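Local coordinates for protein 4-hydroxybenzoyl-CoA thioesterase (PDB 6FDG) that probably hydrolyses an acyl-CoA thioester as a hotdog-fold thioesterase, consistent with cleavage of DHNA-CoA on the pathway to vitamin K2, at residues A[2-7]-A[76-81]; A[28-33]-A[90-95]. All blocks are in the same frame, centred on the assembly; numbering follows the deposited sequence.

Interaction 1 of 2, residues A[2-7]-A[76-81]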
loop_
_atom_site.group_PDB
_atom_site.type_symbol
_atom_site.label_atom_id
_atom_site.label_comp_id
_atom_site.label_asym_id
_atom_site.label_seq_id
_atom_site.Cartn_x
_atom_site.Cartn_y
_atom_site.Cartn_z
ATOM N N ILE A 2 7.373 -1.267 -30.768
ATOM C CA ILE A 2 8.507 -0.954 -29.968
ATOM C C ILE A 2 8.154 -1.222 -28.507
ATOM O O ILE A 2 7.131 -0.640 -28.030
ATOM C CB ILE A 2 8.932 0.515 -30.139
ATOM C CG1 ILE A 2 9.349 0.916 -31.592
ATOM C CG2 ILE A 2 9.994 0.887 -29.144
ATOM C CD1 ILE A 2 9.825 -0.130 -32.442
ATOM N N TYR A 3 8.836 -2.037 -27.786
ATOM C CA TYR A 3 8.446 -2.405 -26.432
ATOM C C TYR A 3 9.567 -2.584 -25.522
ATOM O O TYR A 3 10.743 -2.780 -25.961
ATOM C CB TYR A 3 7.606 -3.661 -26.445
ATOM C CG TYR A 3 8.345 -4.995 -26.857
ATOM C CD1 TYR A 3 8.968 -5.772 -25.971
ATOM C CD2 TYR A 3 8.458 -5.343 -28.216
ATOM C CE1 TYR A 3 9.710 -6.979 -26.334
ATOM C CE2 TYR A 3 9.174 -6.492 -28.625
ATOM C CZ TYR A 3 9.799 -7.211 -27.657
ATOM O OH TYR A 3 10.495 -8.427 -27.960
ATOM N N SER A 4 9.406 -2.486 -24.198
ATOM C CA SER A 4 10.347 -2.802 -23.186
ATOM C C SER A 4 9.879 -4.096 -22.443
ATOM O O SER A 4 8.696 -4.436 -22.461
ATOM C CB SER A 4 10.574 -1.656 -22.197
ATOM O OG SER A 4 9.339 -1.334 -21.602
ATOM N N ILE A 5 10.856 -4.758 -21.788
ATOM C CA ILE A 5 10.585 -5.827 -20.834
ATOM C C ILE A 5 11.165 -5.493 -19.543
ATOM O O ILE A 5 12.364 -5.135 -19.423
ATOM C CB ILE A 5 11.207 -7.220 -21.312
ATOM C CG1 ILE A 5 10.608 -7.595 -22.629
ATOM C CG2 ILE A 5 11.010 -8.283 -20.179
ATOM C CD1 ILE A 5 9.224 -8.050 -22.631
ATOM N N THR A 6 10.324 -5.491 -18.477
ATOM C CA THR A 6 10.746 -5.216 -17.150
ATOM C C THR A 6 10.555 -6.410 -16.265
ATOM O O THR A 6 9.423 -6.951 -16.176
ATOM C CB THR A 6 9.904 -4.046 -16.578
ATOM O OG1 THR A 6 9.896 -2.936 -17.470
ATOM C CG2 THR A 6 10.377 -3.608 -15.200
ATOM N N GLU A 7 11.548 -6.802 -15.491
ATOM C CA GLU A 7 11.399 -7.923 -14.548
ATOM C C GLU A 7 11.041 -7.335 -13.180
ATOM O O GLU A 7 11.673 -6.385 -12.699
ATOM C CB GLU A 7 12.722 -8.685 -14.442
ATOM C CG GLU A 7 13.107 -9.358 -15.765
ATOM C CD GLU A 7 14.304 -10.313 -15.560
ATOM O OE1 GLU A 7 14.115 -11.332 -14.865
ATOM O OE2 GLU A 7 15.417 -10.006 -16.045
ATOM N N VAL A 76 7.134 -7.909 -17.489
ATOM C CA VAL A 76 6.114 -6.965 -17.955
ATOM C C VAL A 76 6.529 -6.392 -19.294
ATOM O O VAL A 76 7.608 -5.801 -19.337
ATOM C CB VAL A 76 5.793 -5.844 -16.954
ATOM C CG1 VAL A 76 4.629 -5.067 -17.507
ATOM C CG2 VAL A 76 5.548 -6.397 -15.578
ATOM N N LYS A 77 5.774 -6.587 -20.323
ATOM C CA LYS A 77 5.991 -6.061 -21.682
ATOM C C LYS A 77 5.165 -4.786 -21.757
ATOM O O LYS A 77 3.951 -4.833 -21.530
ATOM C CB LYS A 77 5.589 -7.078 -22.745
ATOM C CG LYS A 77 5.754 -6.582 -24.169
ATOM C CD LYS A 77 5.386 -7.731 -25.136
ATOM C CE LYS A 77 5.660 -7.355 -26.566
ATOM N NZ LYS A 77 5.269 -8.507 -27.473
ATOM N N THR A 78 5.775 -3.657 -22.137
ATOM C CA THR A 78 5.168 -2.324 -22.239
ATOM C C THR A 78 5.336 -1.728 -23.568
ATOM O O THR A 78 6.486 -1.770 -24.065
ATOM C CB THR A 78 5.777 -1.412 -21.194
ATOM O OG1 THR A 78 5.686 -1.945 -19.902
ATOM C CG2 THR A 78 5.066 -0.035 -21.188
ATOM N N TRP A 79 4.329 -1.127 -24.108
ATOM C CA TRP A 79 4.477 -0.352 -25.378
ATOM C C TRP A 79 3.464 0.770 -25.373
ATOM O O TRP A 79 2.560 0.857 -24.498
ATOM C CB TRP A 79 4.253 -1.200 -26.652
ATOM C CG TRP A 79 2.951 -1.762 -26.847
ATOM C CD1 TRP A 79 1.977 -1.269 -27.685
ATOM C CD2 TRP A 79 2.406 -2.987 -26.330
ATOM N NE1 TRP A 79 0.867 -2.082 -27.675
ATOM C CE2 TRP A 79 1.124 -3.131 -26.851
ATOM C CE3 TRP A 79 2.886 -3.955 -25.415
ATOM C CZ2 TRP A 79 0.318 -4.297 -26.576
ATOM C CZ3 TRP A 79 2.071 -4.985 -25.115
ATOM C CH2 TRP A 79 0.854 -5.132 -25.686
ATOM N N VAL A 80 3.680 1.781 -26.202
ATOM C CA VAL A 80 2.779 2.919 -26.357
ATOM C C VAL A 80 1.821 2.618 -27.488
ATOM O O VAL A 80 2.197 2.625 -28.693
ATOM C CB VAL A 80 3.570 4.204 -26.556
ATOM C CG1 VAL A 80 2.539 5.330 -26.802
ATOM C CG2 VAL A 80 4.463 4.482 -25.370
ATOM N N GLU A 81 0.561 2.313 -27.204
ATOM C CA GLU A 81 -0.447 2.014 -28.218
ATOM C C GLU A 81 -0.814 3.234 -28.968
ATOM O O GLU A 81 -1.082 3.176 -30.182
ATOM C CB GLU A 81 -1.648 1.393 -27.526
ATOM C CG GLU A 81 -2.757 0.927 -28.460
ATOM C CD GLU A 81 -2.367 -0.130 -29.429
ATOM O OE1 GLU A 81 -1.370 -0.925 -29.234
ATOM O OE2 GLU A 81 -3.209 -0.320 -30.375
HETATM O O HOH W 1 5.855 1.741 -28.160
HETATM O O HOH W 2 8.286 -3.032 -19.632
#

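Interaction 2 of 2, residues A[28-33]-A[90-95]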
loop_
_atom_site.group_PDB
_atom_site.type_symbol
_atom_site.label_atom_id
_atom_site.label_comp_id
_atom_site.label_asym_id
_atom_site.label_seq_id
_atom_site.Cartn_x
_atom_site.Cartn_y
_atom_site.Cartn_z
ATOM N N THR A 28 0.776 -0.517 -9.573
ATOM C CA THR A 28 2.146 -0.209 -9.209
ATOM C C THR A 28 3.121 -0.901 -10.133
ATOM O O THR A 28 4.142 -0.304 -10.539
ATOM C CB THR A 28 2.437 -0.504 -7.734
ATOM O OG1 THR A 28 1.532 0.281 -6.966
ATOM C CG2 THR A 28 3.808 -0.285 -7.355
ATOM N N TRP A 29 2.833 -2.139 -10.496
ATOM C CA TRP A 29 3.716 -2.843 -11.421
ATOM C C TRP A 29 3.663 -2.235 -12.809
ATOM O O TRP A 29 4.735 -2.098 -13.435
ATOM C CB TRP A 29 3.318 -4.321 -11.532
ATOM C CG TRP A 29 3.629 -5.112 -10.273
ATOM C CD1 TRP A 29 4.089 -4.674 -9.113
ATOM C CD2 TRP A 29 3.459 -6.538 -10.125
ATOM N NE1 TRP A 29 4.264 -5.716 -8.178
ATOM C CE2 TRP A 29 3.880 -6.861 -8.844
ATOM C CE3 TRP A 29 2.989 -7.534 -10.958
ATOM C CZ2 TRP A 29 3.941 -8.176 -8.343
ATOM C CZ3 TRP A 29 3.006 -8.854 -10.482
ATOM C CH2 TRP A 29 3.493 -9.128 -9.187
ATOM N N PHE A 30 2.501 -1.759 -13.260
ATOM C CA PHE A 30 2.433 -1.036 -14.558
ATOM C C PHE A 30 3.262 0.220 -14.442
ATOM O O PHE A 30 3.927 0.580 -15.443
ATOM C CB PHE A 30 1.029 -0.697 -14.935
ATOM C CG PHE A 30 0.144 -1.860 -15.330
ATOM C CD1 PHE A 30 0.567 -3.150 -15.558
ATOM C CD2 PHE A 30 -1.207 -1.580 -15.588
ATOM C CE1 PHE A 30 -0.320 -4.170 -15.965
ATOM C CE2 PHE A 30 -2.081 -2.554 -16.038
ATOM C CZ PHE A 30 -1.605 -3.859 -16.203
ATOM N N GLU A 31 3.250 0.941 -13.306
ATOM C CA GLU A 31 4.087 2.133 -13.154
ATOM C C GLU A 31 5.545 1.810 -13.262
ATOM O O GLU A 31 6.297 2.527 -13.967
ATOM C CB GLU A 31 3.747 2.773 -11.821
ATOM C CG GLU A 31 4.705 3.875 -11.428
ATOM C CD GLU A 31 4.493 4.233 -9.944
ATOM O OE1 GLU A 31 5.353 3.787 -9.062
ATOM O OE2 GLU A 31 3.575 5.062 -9.664
ATOM N N VAL A 32 6.006 0.779 -12.554
ATOM C CA VAL A 32 7.397 0.383 -12.623
ATOM C C VAL A 32 7.776 0.090 -14.083
ATOM O O VAL A 32 8.820 0.536 -14.578
ATOM C CB VAL A 32 7.652 -0.837 -11.711
ATOM C CG1 VAL A 32 9.057 -1.483 -11.951
ATOM C CG2 VAL A 32 7.528 -0.432 -10.282
ATOM N N ALA A 33 6.966 -0.616 -14.785
ATOM C CA ALA A 33 7.207 -0.956 -16.189
ATOM C C ALA A 33 7.215 0.225 -17.085
ATOM O O ALA A 33 8.124 0.350 -17.949
ATOM C CB ALA A 33 6.234 -2.049 -16.614
ATOM N N TYR A 90 -0.499 3.640 -22.833
ATOM C CA TYR A 90 0.436 2.518 -22.713
ATOM C C TYR A 90 -0.365 1.268 -22.577
ATOM O O TYR A 90 -1.414 1.235 -21.875
ATOM C CB TYR A 90 1.337 2.672 -21.513
ATOM C CG TYR A 90 2.262 3.846 -21.492
ATOM C CD1 TYR A 90 1.834 5.126 -21.269
ATOM C CD2 TYR A 90 3.615 3.655 -21.814
ATOM C CE1 TYR A 90 2.733 6.208 -21.292
ATOM C CE2 TYR A 90 4.531 4.742 -21.818
ATOM C CZ TYR A 90 4.028 5.933 -21.586
ATOM O OH TYR A 90 4.933 7.058 -21.587
ATOM N N LYS A 91 0.101 0.176 -23.173
ATOM C CA LYS A 91 -0.454 -1.166 -22.965
ATOM C C LYS A 91 0.618 -2.038 -22.393
ATOM O O LYS A 91 1.832 -1.871 -22.583
ATOM C CB LYS A 91 -0.999 -1.753 -24.288
ATOM C CG LYS A 91 -2.363 -1.186 -24.632
ATOM C CD LYS A 91 -2.944 -1.706 -25.941
ATOM C CE LYS A 91 -3.225 -3.171 -25.815
ATOM N NZ LYS A 91 -4.451 -3.438 -26.720
ATOM N N TYR A 92 0.129 -3.054 -21.648
ATOM C CA TYR A 92 0.983 -3.973 -20.929
ATOM C C TYR A 92 0.535 -5.413 -21.039
ATOM O O TYR A 92 -0.672 -5.728 -21.151
ATOM C CB TYR A 92 0.935 -3.713 -19.409
ATOM C CG TYR A 92 1.157 -2.233 -19.076
ATOM C CD1 TYR A 92 0.030 -1.372 -19.021
ATOM C CD2 TYR A 92 2.378 -1.738 -18.760
ATOM C CE1 TYR A 92 0.189 -0.007 -18.775
ATOM C CE2 TYR A 92 2.541 -0.355 -18.460
ATOM C CZ TYR A 92 1.433 0.459 -18.418
ATOM O OH TYR A 92 1.593 1.840 -18.072
ATOM N N GLU A 93 1.508 -6.293 -20.970
ATOM C CA GLU A 93 1.262 -7.775 -20.795
ATOM C C GLU A 93 2.170 -8.231 -19.701
ATOM O O GLU A 93 3.356 -7.899 -19.691
ATOM C CB GLU A 93 1.600 -8.555 -22.102
ATOM C CG GLU A 93 0.670 -8.275 -23.209
ATOM C CD GLU A 93 1.040 -8.920 -24.569
ATOM O OE1 GLU A 93 2.193 -9.252 -24.734
ATOM O OE2 GLU A 93 0.130 -8.882 -25.385
ATOM N N ILE A 94 1.660 -9.045 -18.771
ATOM C CA ILE A 94 2.474 -9.617 -17.714
ATOM C C ILE A 94 2.556 -11.143 -17.887
ATOM O O ILE A 94 1.506 -11.813 -18.036
ATOM C CB ILE A 94 1.936 -9.369 -16.324
ATOM C CG1 ILE A 94 1.756 -7.834 -16.087
ATOM C CG2 ILE A 94 2.823 -9.997 -15.283
ATOM C CD1 ILE A 94 1.250 -7.505 -14.717
ATOM N N PHE A 95 3.794 -11.631 -17.986
ATOM C CA PHE A 95 4.051 -13.100 -18.078
ATOM C C PHE A 95 4.573 -13.546 -16.791
ATOM O O PHE A 95 5.453 -12.987 -16.124
ATOM C CB PHE A 95 5.046 -13.310 -19.242
ATOM C CG PHE A 95 4.544 -12.868 -20.579
ATOM C CD1 PHE A 95 3.783 -13.723 -21.424
ATOM C CD2 PHE A 95 4.769 -11.553 -21.029
ATOM C CE1 PHE A 95 3.236 -13.301 -22.645
ATOM C CE2 PHE A 95 4.233 -11.148 -22.255
ATOM C CZ PHE A 95 3.484 -11.983 -23.057
#

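Interaction 1 of 2, residues A[2-7]-A[76-81]
Lys77 reaches over one face of the Tyr3 ring, its CE 3.7 Å from the ring centroid in a CH-pi contact and its NZ 4.5 Å from it, only 7° off the normal, a cation-pi pair. The lysine can do this because its chain is fully extended, with CG anti to the backbone N (chi1 178°), while its CB packs on CD1 of Ile5. A long amphipathic chain suits this partly exposed face: CE lies over the ring and the amine ends above it.

The backbones behind them run antiparallel. Ser4 and Thr78 form one hydrogen-bonded pair, Thr6 and Val76 the other, the bond from Val76 N to Thr6 O being 2.8 Å long. On the face of Ser4, Thr6, Val76 and Thr78, a water among these buried side chains links Ser4 OG, Thr6 OG1 and Thr78 OG1 and donates to Val76 O at 2.9 Å. Short side chains keep their hydroxyls near the backbone, within reach of this water and, for Thr6, of Asp36 on helix 26-41. A second water bridges Ile2 O and Val80 N. The arrangement is the antiparallel pairing of strands 2-9 and 73-83 within the curved, largely antiparallel hotdog sheet.

Interaction 2 of 2, residues A[28-33]-A[90-95]
Phe30 and Tyr92 lie almost flat on each other in an offset stack, ring centroids 4.1 Å apart and planes at 4°. The slip between the rings sets Phe30 CB over the tyrosine face, 3.8 Å from the Tyr92 centroid, and Tyr92 CB over the phenylalanine face, so that each ring also receives a CH-pi contact from the other's methylene. In Phe30 the first torsion places the ring beside the backbone N (chi1 -70°), and chi2 near -10° turns its plane onto the tyrosine. Tyr92 CE2 comes within 3.4 Å of Phe30 O, and beyond it the hydroxyl of Tyr92 finds hydrogen bonds with Thr107 and Arg34. Tyrosine thus supplies a flat apolar face for the helix together with a buried polar end that has partners.

Packing is looser around the stack. Ile94 CD1 lies 3.9 Å from Phe30 CE1 and meets the edge of the Trp29 indole at CE3, 4.1 Å away, while Ala33 CB is 4.4 Å from Tyr92 CD2. The small alanine suits the point where the helix faces the sheet directly. On the strand, Lys91 and Glu93 point away from the helix and are partly exposed. The axes of helix 28-33 and strand 90-95 make an angle of 111°, and helix 26-41, to which the first segment belongs, lies over strands 2-9, 73-83 and 88-95.

In the fold
Interaction 1 joins two neighbouring strands, whereas interaction 2 lays the helix across the same curved sheet. Strands 73-83 and 88-95 are themselves neighbours, with Lys77 N 2.8 Å from Glu93 O and Trp79 O 2.9 Å from Lys91 N, both probable hydrogen bonds. The two contacts meet at Thr78, whose OG1 packs against Ala33 CB and the Tyr92 ring. Interaction 1 is partly buried and relies on backbone bonds and water, with a charged chain over an aromatic on its outer face; interaction 2 is wholly buried and apolar, without a hydrogen bond between its segments. Together they join the sheet to the helix wrapped in it, the usual hotdog arrangement.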